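Local structure of uncharacterized protein (Escherichia coli O157:H7, 4ZV9) at residues D9-I17 and R29-K37; V61-Y70 and W227-L238. The protein is of unknown function but belongs to the dienelactone hydrolase family of alpha/beta-hydrolase proteins and probably acts as a hydrolase. One frame throughout, in Å; residues are numbered along the deposited sequence.

Contact 1 of 2, residues D9-I17 and R29-K37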
loop_
_atom_site.group_PDB
_atom_site.type_symbol
_atom_site.label_atom_id
_atom_site.label_comp_id
_atom_site.label_asym_id
_atom_site.label_seq_id
_atom_site.Cartn_x
_atom_site.Cartn_y
_atom_site.Cartn_z
ATOM N N ASP A 9 -2.969 -9.895 18.947
ATOM C CA ASP A 9 -1.623 -9.530 19.412
ATOM C C ASP A 9 -1.700 -8.306 20.330
ATOM O O ASP A 9 -2.177 -7.245 19.925
ATOM C CB ASP A 9 -0.707 -9.270 18.210
ATOM C CG ASP A 9 0.748 -9.069 18.613
ATOM O OD1 ASP A 9 0.996 -8.353 19.601
ATOM O OD2 ASP A 9 1.639 -9.596 17.908
ATOM N N PRO A 10 -1.248 -8.442 21.582
ATOM C CA PRO A 10 -1.397 -7.313 22.521
ATOM C C PRO A 10 -0.589 -6.058 22.180
ATOM O O PRO A 10 -0.802 -5.010 22.796
ATOM C CB PRO A 10 -0.956 -7.898 23.876
ATOM C CG PRO A 10 -0.223 -9.154 23.567
ATOM C CD PRO A 10 -0.711 -9.652 22.234
ATOM N N GLU A 11 0.341 -6.159 21.237
ATOM C CA GLU A 11 1.149 -5.001 20.859
ATOM C C GLU A 11 0.477 -4.127 19.811
ATOM O O GLU A 11 1.011 -3.081 19.446
ATOM C CB GLU A 11 2.532 -5.440 20.386
ATOM C CG GLU A 11 3.346 -6.062 21.511
ATOM C CD GLU A 11 4.757 -6.392 21.108
ATOM O OE1 GLU A 11 5.061 -6.378 19.893
ATOM O OE2 GLU A 11 5.568 -6.682 22.021
ATOM N N ILE A 12 -0.698 -4.523 19.343
ATOM C CA ILE A 12 -1.422 -3.709 18.364
ATOM C C ILE A 12 -2.863 -3.499 18.795
ATOM O O ILE A 12 -3.379 -4.236 19.642
ATOM C CB ILE A 12 -1.338 -4.284 16.934
ATOM C CG1 ILE A 12 -1.972 -5.680 16.809
ATOM C CG2 ILE A 12 0.111 -4.362 16.483
ATOM C CD1 ILE A 12 -3.433 -5.692 16.436
ATOM N N PHE A 13 -3.469 -2.427 18.285
ATOM C CA PHE A 13 -4.853 -2.136 18.542
ATOM C C PHE A 13 -5.524 -1.907 17.193
ATOM O O PHE A 13 -5.227 -0.925 16.509
ATOM C CB PHE A 13 -5.037 -0.920 19.448
ATOM C CG PHE A 13 -6.473 -0.523 19.606
ATOM C CD1 PHE A 13 -7.336 -1.305 20.359
ATOM C CD2 PHE A 13 -6.988 0.578 18.948
ATOM C CE1 PHE A 13 -8.671 -0.955 20.501
ATOM C CE2 PHE A 13 -8.336 0.924 19.074
ATOM C CZ PHE A 13 -9.173 0.155 19.851
ATOM N N ALA A 14 -6.467 -2.784 16.842
ATOM C CA ALA A 14 -7.150 -2.733 15.550
ATOM C C ALA A 14 -8.648 -2.455 15.661
ATOM O O ALA A 14 -9.304 -2.972 16.556
ATOM C CB ALA A 14 -6.958 -4.058 14.822
ATOM N N GLU A 15 -9.163 -1.621 14.765
ATOM C CA GLU A 15 -10.588 -1.322 14.727
ATOM C C GLU A 15 -10.982 -0.880 13.341
ATOM O O GLU A 15 -10.152 -0.339 12.608
ATOM C CB GLU A 15 -10.994 -0.244 15.757
ATOM C CG GLU A 15 -10.426 1.138 15.477
ATOM C CD GLU A 15 -10.784 2.178 16.528
ATOM O OE1 GLU A 15 -11.767 1.981 17.278
ATOM O OE2 GLU A 15 -10.068 3.202 16.584
ATOM N N TYR A 16 -12.245 -1.111 12.980
ATOM C CA TYR A 16 -12.771 -0.594 11.712
ATOM C C TYR A 16 -13.257 0.802 11.977
ATOM O O TYR A 16 -13.800 1.094 13.050
ATOM C CB TYR A 16 -13.897 -1.473 11.161
ATOM C CG TYR A 16 -13.408 -2.831 10.746
ATOM C CD1 TYR A 16 -12.741 -3.011 9.534
ATOM C CD2 TYR A 16 -13.599 -3.939 11.561
ATOM C CE1 TYR A 16 -12.279 -4.257 9.153
ATOM C CE2 TYR A 16 -13.144 -5.184 11.191
ATOM C CZ TYR A 16 -12.446 -5.332 9.998
ATOM O OH TYR A 16 -11.989 -6.567 9.659
ATOM N N ILE A 17 -13.033 1.687 11.017
ATOM C CA ILE A 17 -13.464 3.062 11.121
ATOM C C ILE A 17 -14.088 3.455 9.805
ATOM O O ILE A 17 -14.073 2.678 8.845
ATOM C CB ILE A 17 -12.283 4.030 11.376
ATOM C CG1 ILE A 17 -11.305 4.045 10.188
ATOM C CG2 ILE A 17 -11.562 3.678 12.668
ATOM C CD1 ILE A 17 -10.367 5.239 10.207
ATOM N N ARG A 29 -15.225 2.796 4.683
ATOM C CA ARG A 29 -14.792 1.939 5.779
ATOM C C ARG A 29 -13.330 1.558 5.589
ATOM O O ARG A 29 -12.894 1.294 4.463
ATOM C CB ARG A 29 -15.656 0.688 5.768
ATOM C CG ARG A 29 -15.215 -0.472 6.649
ATOM C CD ARG A 29 -16.245 -1.588 6.541
ATOM N NE ARG A 29 -15.810 -2.873 7.090
ATOM C CZ ARG A 29 -16.078 -3.306 8.325
ATOM N NH1 ARG A 29 -16.743 -2.557 9.188
ATOM N NH2 ARG A 29 -15.654 -4.504 8.703
ATOM N N GLY A 30 -12.584 1.518 6.684
ATOM C CA GLY A 30 -11.191 1.114 6.666
ATOM C C GLY A 30 -10.790 0.394 7.947
ATOM O O GLY A 30 -11.422 0.573 8.990
ATOM N N TYR A 31 -9.764 -0.441 7.845
ATOM C CA TYR A 31 -9.194 -1.160 8.971
ATOM C C TYR A 31 -8.004 -0.350 9.479
ATOM O O TYR A 31 -6.994 -0.181 8.764
ATOM C CB TYR A 31 -8.765 -2.542 8.498
ATOM C CG TYR A 31 -8.256 -3.504 9.558
ATOM C CD1 TYR A 31 -9.071 -3.928 10.602
ATOM C CD2 TYR A 31 -6.987 -4.066 9.450
ATOM C CE1 TYR A 31 -8.618 -4.869 11.518
ATOM C CE2 TYR A 31 -6.535 -5.008 10.360
ATOM C CZ TYR A 31 -7.328 -5.385 11.397
ATOM O OH TYR A 31 -6.852 -6.317 12.301
ATOM N N LEU A 32 -8.140 0.219 10.669
ATOM C CA LEU A 32 -7.112 1.057 11.261
ATOM C C LEU A 32 -6.382 0.277 12.360
ATOM O O LEU A 32 -7.032 -0.198 13.294
ATOM C CB LEU A 32 -7.761 2.299 11.883
ATOM C CG LEU A 32 -6.843 3.340 12.550
ATOM C CD1 LEU A 32 -6.057 4.093 11.501
ATOM C CD2 LEU A 32 -7.677 4.334 13.354
ATOM N N VAL A 33 -5.051 0.170 12.271
ATOM C CA VAL A 33 -4.281 -0.532 13.288
ATOM C C VAL A 33 -3.181 0.371 13.836
ATOM O O VAL A 33 -2.409 0.937 13.063
ATOM C CB VAL A 33 -3.623 -1.822 12.758
ATOM C CG1 VAL A 33 -3.169 -2.685 13.933
ATOM C CG2 VAL A 33 -4.593 -2.617 11.898
ATOM N N LYS A 34 -3.096 0.483 15.164
ATOM C CA LYS A 34 -2.097 1.322 15.835
ATOM C C LYS A 34 -1.222 0.487 16.753
ATOM O O LYS A 34 -1.662 -0.561 17.238
ATOM C CB LYS A 34 -2.782 2.321 16.763
ATOM C CG LYS A 34 -3.800 3.226 16.132
ATOM C CD LYS A 34 -4.587 3.975 17.200
ATOM C CE LYS A 34 -5.592 4.897 16.539
ATOM N NZ LYS A 34 -6.542 5.509 17.501
ATOM N N PRO A 35 0.004 0.959 17.035
ATOM C CA PRO A 35 0.791 0.328 18.084
ATOM C C PRO A 35 0.009 0.503 19.392
ATOM O O PRO A 35 -0.538 1.583 19.631
ATOM C CB PRO A 35 2.094 1.157 18.114
ATOM C CG PRO A 35 2.181 1.791 16.772
ATOM C CD PRO A 35 0.755 2.007 16.323
ATOM N N ALA A 36 -0.092 -0.545 20.202
ATOM C CA ALA A 36 -0.878 -0.485 21.439
ATOM C C ALA A 36 -0.305 0.502 22.453
ATOM O O ALA A 36 -1.047 1.149 23.191
ATOM C CB ALA A 36 -0.992 -1.862 22.067
ATOM N N LYS A 37 1.014 0.594 22.505
ATOM C CA LYS A 37 1.681 1.499 23.419
ATOM C C LYS A 37 2.262 2.675 22.644
ATOM O O LYS A 37 3.335 2.564 22.052
ATOM C CB LYS A 37 2.791 0.746 24.161
ATOM C CG LYS A 37 3.570 1.626 25.115
ATOM C CD LYS A 37 4.617 0.856 25.895
ATOM C CE LYS A 37 5.531 1.809 26.648
ATOM N NZ LYS A 37 6.572 1.083 27.423
HETATM O O HOH W 1 -6.710 1.232 15.723
#
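A14 CB packs between V33 and the end of the Y31 ring: it lies 4.0 Å from V33 CG2 and 3.7 Å from Y31 CZ. V33 turns its other methyl, CG1, to I12 CB. On the opposite face of the sheet I17 CG2 meets L32 CD2, with helix 100-116 and strand 71-75 packing on these two residues. The backbones form a beta hairpin, an antiparallel pair on the outer flank of the main alpha/beta-hydrolase sheet, in which 12-21 is an outermost strand. Six strand-to-strand N-H...O=C bonds join the pairs F13/K34, E15/L32 and I17/G30, and a seventh, from A36 N to E11 O at 2.9 Å, extends the pairing past P35. Water 1 donates to both F13 O and L32 O.

Y16 is gripped on both faces. Y31 CD1 sits above one, toward the rim, the two rings inclined at 44°. On the opposite face the R29 guanidinium lies almost flat, its plane 14° from the ring's and R29 CZ 3.8 Å from the centroid, a cation-pi stack. R29 reaches there because its chain is extended from CG to NE with CG anti to the backbone N (chi1 168°). Y16 OH hydrogen-bonds E59. K34 NZ makes hydrogen bonds to Q119 OE1 and Y117 OH, while E15 OE2, 4.3 Å from K34 NZ, is too far for a salt bridge.

Contact 2 of 2, residues V61-Y70 and W227-L238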
loop_
_atom_site.group_PDB
_atom_site.type_symbol
_atom_site.label_atom_id
_atom_site.label_comp_id
_atom_site.label_asym_id
_atom_site.label_seq_id
_atom_site.Cartn_x
_atom_site.Cartn_y
_atom_site.Cartn_z
ATOM N N VAL A 61 -1.327 -7.555 6.836
ATOM C CA VAL A 61 -0.235 -6.645 6.494
ATOM C C VAL A 61 -0.356 -5.351 7.305
ATOM O O VAL A 61 0.645 -4.826 7.791
ATOM C CB VAL A 61 -0.167 -6.374 4.982
ATOM C CG1 VAL A 61 0.830 -5.263 4.672
ATOM C CG2 VAL A 61 0.220 -7.649 4.258
ATOM N N ALA A 62 -1.583 -4.856 7.461
ATOM C CA ALA A 62 -1.816 -3.659 8.258
ATOM C C ALA A 62 -1.330 -3.876 9.685
ATOM O O ALA A 62 -0.684 -2.992 10.270
ATOM C CB ALA A 62 -3.268 -3.254 8.213
ATOM N N ARG A 63 -1.606 -5.043 10.245
ATOM C CA ARG A 63 -1.122 -5.367 11.576
ATOM C C ARG A 63 0.412 -5.457 11.626
ATOM O O ARG A 63 1.020 -5.012 12.600
ATOM C CB ARG A 63 -1.759 -6.644 12.107
ATOM C CG ARG A 63 -3.259 -6.528 12.343
ATOM C CD ARG A 63 -3.808 -7.728 13.113
ATOM N NE ARG A 63 -3.707 -8.984 12.380
ATOM C CZ ARG A 63 -4.620 -9.460 11.543
ATOM N NH1 ARG A 63 -5.729 -8.776 11.255
ATOM N NH2 ARG A 63 -4.416 -10.629 10.956
ATOM N N ARG A 64 1.039 -5.970 10.569
ATOM C CA ARG A 64 2.519 -6.016 10.508
ATOM C C ARG A 64 3.112 -4.603 10.523
ATOM O O ARG A 64 4.137 -4.368 11.146
ATOM C CB ARG A 64 3.013 -6.741 9.268
ATOM C CG ARG A 64 2.519 -8.179 9.160
ATOM C CD ARG A 64 2.992 -8.828 7.870
ATOM N NE ARG A 64 2.126 -9.932 7.501
ATOM C CZ ARG A 64 2.286 -10.697 6.435
ATOM N NH1 ARG A 64 3.337 -10.527 5.633
ATOM N NH2 ARG A 64 1.399 -11.664 6.188
ATOM N N VAL A 65 2.457 -3.677 9.835
ATOM C CA VAL A 65 2.879 -2.293 9.839
ATOM C C VAL A 65 2.793 -1.690 11.242
ATOM O O VAL A 65 3.702 -0.970 11.679
ATOM C CB VAL A 65 2.055 -1.448 8.838
ATOM C CG1 VAL A 65 2.387 0.030 8.971
ATOM C CG2 VAL A 65 2.337 -1.926 7.415
ATOM N N ALA A 66 1.702 -1.960 11.943
ATOM C CA ALA A 66 1.548 -1.462 13.303
ATOM C C ALA A 66 2.572 -2.098 14.246
ATOM O O ALA A 66 3.051 -1.442 15.165
ATOM C CB ALA A 66 0.125 -1.688 13.812
ATOM N N LYS A 67 2.877 -3.378 14.053
ATOM C CA LYS A 67 3.920 -4.040 14.867
ATOM C C LYS A 67 5.266 -3.362 14.673
ATOM O O LYS A 67 6.075 -3.348 15.581
ATOM C CB LYS A 67 4.074 -5.516 14.495
ATOM C CG LYS A 67 2.965 -6.399 15.022
ATOM C CD LYS A 67 3.197 -6.814 16.461
ATOM C CE LYS A 67 4.253 -7.899 16.557
ATOM N NZ LYS A 67 4.201 -8.505 17.911
ATOM N N ALA A 68 5.499 -2.825 13.475
ATOM C CA ALA A 68 6.748 -2.130 13.180
ATOM C C ALA A 68 6.776 -0.713 13.766
ATOM O O ALA A 68 7.792 -0.037 13.662
ATOM C CB ALA A 68 7.003 -2.104 11.677
ATOM N N GLY A 69 5.656 -0.253 14.334
ATOM C CA GLY A 69 5.586 1.052 15.004
ATOM C C GLY A 69 4.856 2.192 14.297
ATOM O O GLY A 69 4.999 3.341 14.687
ATOM N N TYR A 70 4.034 1.894 13.296
ATOM C CA TYR A 70 3.306 2.945 12.562
ATOM C C TYR A 70 1.797 2.766 12.648
ATOM O O TYR A 70 1.313 1.652 12.899
ATOM C CB TYR A 70 3.728 2.938 11.105
ATOM C CG TYR A 70 5.238 2.988 10.947
ATOM C CD1 TYR A 70 5.931 4.160 11.173
ATOM C CD2 TYR A 70 5.963 1.844 10.628
ATOM C CE1 TYR A 70 7.320 4.211 11.058
ATOM C CE2 TYR A 70 7.345 1.878 10.509
ATOM C CZ TYR A 70 8.021 3.068 10.726
ATOM O OH TYR A 70 9.401 3.109 10.620
ATOM N N TRP A 227 10.099 -7.255 2.604
ATOM C CA TRP A 227 9.504 -6.607 3.760
ATOM C C TRP A 227 10.574 -5.918 4.613
ATOM O O TRP A 227 10.346 -4.825 5.112
ATOM C CB TRP A 227 8.680 -7.575 4.600
ATOM C CG TRP A 227 7.818 -6.864 5.592
ATOM C CD1 TRP A 227 7.931 -6.898 6.942
ATOM C CD2 TRP A 227 6.712 -5.986 5.301
ATOM N NE1 TRP A 227 6.945 -6.127 7.523
ATOM C CE2 TRP A 227 6.189 -5.556 6.533
ATOM C CE3 TRP A 227 6.113 -5.543 4.120
ATOM C CZ2 TRP A 227 5.094 -4.686 6.623
ATOM C CZ3 TRP A 227 5.023 -4.700 4.200
ATOM C CH2 TRP A 227 4.514 -4.282 5.450
ATOM N N GLN A 228 11.719 -6.568 4.788
ATOM C CA GLN A 228 12.807 -5.972 5.566
ATOM C C GLN A 228 13.226 -4.673 4.932
ATOM O O GLN A 228 13.411 -3.680 5.626
ATOM C CB GLN A 228 14.013 -6.899 5.608
ATOM C CG GLN A 228 15.208 -6.399 6.424
ATOM C CD GLN A 228 16.420 -7.323 6.328
ATOM O OE1 GLN A 228 16.628 -8.019 5.326
ATOM N NE2 GLN A 228 17.235 -7.322 7.373
ATOM N N ARG A 229 13.366 -4.674 3.612
ATOM C CA ARG A 229 13.709 -3.453 2.890
ATOM C C ARG A 229 12.637 -2.369 3.062
ATOM O O ARG A 229 12.952 -1.185 3.209
ATOM C CB ARG A 229 13.934 -3.753 1.413
ATOM C CG ARG A 229 15.255 -4.448 1.147
ATOM C CD ARG A 229 15.261 -5.052 -0.243
ATOM N NE ARG A 229 16.570 -5.596 -0.597
ATOM C CZ ARG A 229 16.792 -6.430 -1.606
ATOM N NH1 ARG A 229 15.787 -6.868 -2.365
ATOM N NH2 ARG A 229 18.031 -6.845 -1.850
ATOM N N THR A 230 11.385 -2.781 3.044
ATOM C CA THR A 230 10.254 -1.864 3.250
ATOM C C THR A 230 10.279 -1.200 4.645
ATOM O O THR A 230 10.150 0.013 4.762
ATOM C CB THR A 230 8.940 -2.597 3.017
ATOM O OG1 THR A 230 8.924 -3.114 1.685
ATOM C CG2 THR A 230 7.739 -1.668 3.222
ATOM N N LEU A 231 10.522 -1.984 5.688
ATOM C CA LEU A 231 10.638 -1.434 7.044
ATOM C C LEU A 231 11.826 -0.460 7.191
ATOM O O LEU A 231 11.716 0.569 7.862
ATOM C CB LEU A 231 10.747 -2.553 8.087
ATOM C CG LEU A 231 9.540 -3.500 8.183
ATOM C CD1 LEU A 231 9.701 -4.433 9.376
ATOM C CD2 LEU A 231 8.228 -2.738 8.287
ATOM N N LYS A 232 12.947 -0.763 6.549
ATOM C CA LYS A 232 14.080 0.166 6.575
ATOM C C LYS A 232 13.736 1.479 5.865
ATOM O O LYS A 232 14.193 2.552 6.269
ATOM C CB LYS A 232 15.322 -0.456 5.931
ATOM C CG LYS A 232 15.888 -1.584 6.779
ATOM C CD LYS A 232 17.216 -2.142 6.284
ATOM C CE LYS A 232 17.503 -3.451 7.001
ATOM N NZ LYS A 232 18.917 -3.870 6.829
ATOM N N TRP A 233 12.963 1.388 4.793
ATOM C CA TRP A 233 12.557 2.561 4.030
ATOM C C TRP A 233 11.649 3.418 4.924
ATOM O O TRP A 233 11.831 4.639 5.022
ATOM C CB TRP A 233 11.829 2.118 2.758
ATOM C CG TRP A 233 11.786 3.127 1.646
ATOM C CD1 TRP A 233 10.701 3.825 1.217
ATOM C CD2 TRP A 233 12.871 3.487 0.771
ATOM N NE1 TRP A 233 11.046 4.614 0.136
ATOM C CE2 TRP A 233 12.371 4.427 -0.153
ATOM C CE3 TRP A 233 14.218 3.110 0.690
ATOM C CZ2 TRP A 233 13.169 5.004 -1.152
ATOM C CZ3 TRP A 233 15.014 3.688 -0.294
ATOM C CH2 TRP A 233 14.484 4.623 -1.203
ATOM N N PHE A 234 10.683 2.771 5.578
ATOM C CA PHE A 234 9.785 3.480 6.498
ATOM C C PHE A 234 10.569 4.167 7.604
ATOM O O PHE A 234 10.294 5.315 7.942
ATOM C CB PHE A 234 8.752 2.546 7.151
ATOM C CG PHE A 234 7.689 2.003 6.207
ATOM C CD1 PHE A 234 7.353 2.656 5.020
ATOM C CD2 PHE A 234 6.976 0.873 6.558
ATOM C CE1 PHE A 234 6.372 2.145 4.179
ATOM C CE2 PHE A 234 5.969 0.380 5.742
ATOM C CZ PHE A 234 5.670 1.015 4.548
ATOM N N ASP A 235 11.520 3.442 8.183
ATOM C CA ASP A 235 12.323 3.968 9.269
ATOM C C ASP A 235 13.121 5.188 8.816
ATOM O O ASP A 235 13.275 6.155 9.550
ATOM C CB ASP A 235 13.284 2.894 9.769
ATOM C CG ASP A 235 14.155 3.381 10.902
ATOM O OD1 ASP A 235 13.599 3.810 11.930
ATOM O OD2 ASP A 235 15.395 3.343 10.766
ATOM N N LYS A 236 13.611 5.142 7.589
ATOM C CA LYS A 236 14.390 6.238 7.047
ATOM C C LYS A 236 13.551 7.474 6.711
ATOM O O LYS A 236 13.990 8.593 6.948
ATOM C CB LYS A 236 15.100 5.768 5.782
ATOM C CG LYS A 236 16.167 6.707 5.244
ATOM C CD LYS A 236 16.796 6.095 4.008
ATOM C CE LYS A 236 17.798 6.965 3.344
ATOM N NZ LYS A 236 18.650 7.733 4.272
ATOM N N TYR A 237 12.352 7.277 6.168
ATOM C CA TYR A 237 11.584 8.401 5.645
ATOM C C TYR A 237 10.325 8.826 6.387
ATOM O O TYR A 237 9.782 9.866 6.067
ATOM C CB TYR A 237 11.273 8.166 4.164
ATOM C CG TYR A 237 12.522 8.143 3.302
ATOM C CD1 TYR A 237 13.292 9.288 3.138
ATOM C CD2 TYR A 237 12.910 6.991 2.617
ATOM C CE1 TYR A 237 14.434 9.286 2.331
ATOM C CE2 TYR A 237 14.045 6.977 1.810
ATOM C CZ TYR A 237 14.800 8.130 1.673
ATOM O OH TYR A 237 15.907 8.115 0.882
ATOM N N LEU A 238 9.865 8.050 7.367
ATOM C CA LEU A 238 8.674 8.429 8.133
ATOM C C LEU A 238 9.037 9.100 9.451
ATOM O O LEU A 238 9.995 8.692 10.115
ATOM C CB LEU A 238 7.786 7.214 8.401
ATOM C CG LEU A 238 7.026 6.687 7.186
ATOM C CD1 LEU A 238 6.285 5.412 7.555
ATOM C CD2 LEU A 238 6.048 7.738 6.692
ATOM O OXT LEU A 238 8.381 10.058 9.874
HETATM O O HOH W 2 6.379 -5.866 10.558
HETATM O O HOH W 3 10.294 0.527 10.384
HETATM O O HOH W 4 10.009 6.214 11.179
#
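W227 sets CH2 of its indole against V65 CG2 and V61 CG1 at one end of this packing between helix 56-67 and the C-terminal helix 220-237; at the other, Y70 meets F234 and L238. Both helices cover the same side of the central sheet of the alpha/beta-hydrolase fold, V65 and F234 each touching V45 of strand 42-48. The axes of 61-67 and 227-237 come within 11.8 Å, their N-to-C directions 50° apart, and large side chains bridge the gap.

W227 leaves its helix toward 61-67, and CG anti to the backbone N (chi1 -167°) lays the benzo end against V61 and V65. V65 CG2 comes in at the ring edge, near the plane, 3.8 Å from W227 CH2, while V61 CG1 and R64 CB approach obliquely. The guanidinium of R64 is held by D60 and D213. Next along, A68 CB meets L231 CD2 at 3.7 Å.

Beyond A68 the chain turns at G69 in a Schellman motif, and Y70 follows. Its ring receives two neighbours on one face: L238 CD1, a CH-pi contact 4.1 Å from the ring centroid, and the edge of F234, offset edge-to-face with planes at 74°. The phenol oxygen lies near the backbone of D235, but D235 N is spent on L231 O. Water 3 lies in the plane of the Y70 ring, 2.7 Å from Y70 OH, and donates to L231 O at 2.9 Å.

In the fold
Helix 56-67 stands between the two contacts, whose centres are 15 Å apart: one side of it meets the hairpin of contact 1, another the C-terminal helix of contact 2. Salt bridges from K67 NZ to D9 OD2 (2.8 Å) and to E11 tie it to the turn before the first strand. Y31 OH and R63 NH1, at 2.9 Å, probably form a hydrogen bond. V33 CG1 also packs against A66 CB, 3.4 Å away. Neither contact includes C130, modelled as S,S-(2-hydroxyethyl)thiocysteine, which by its place after strand 123-128 is probably the counterpart of the nucleophilic cysteine of dienelactone hydrolases; the two join the hairpin and the C-terminal helix to helix 56-67.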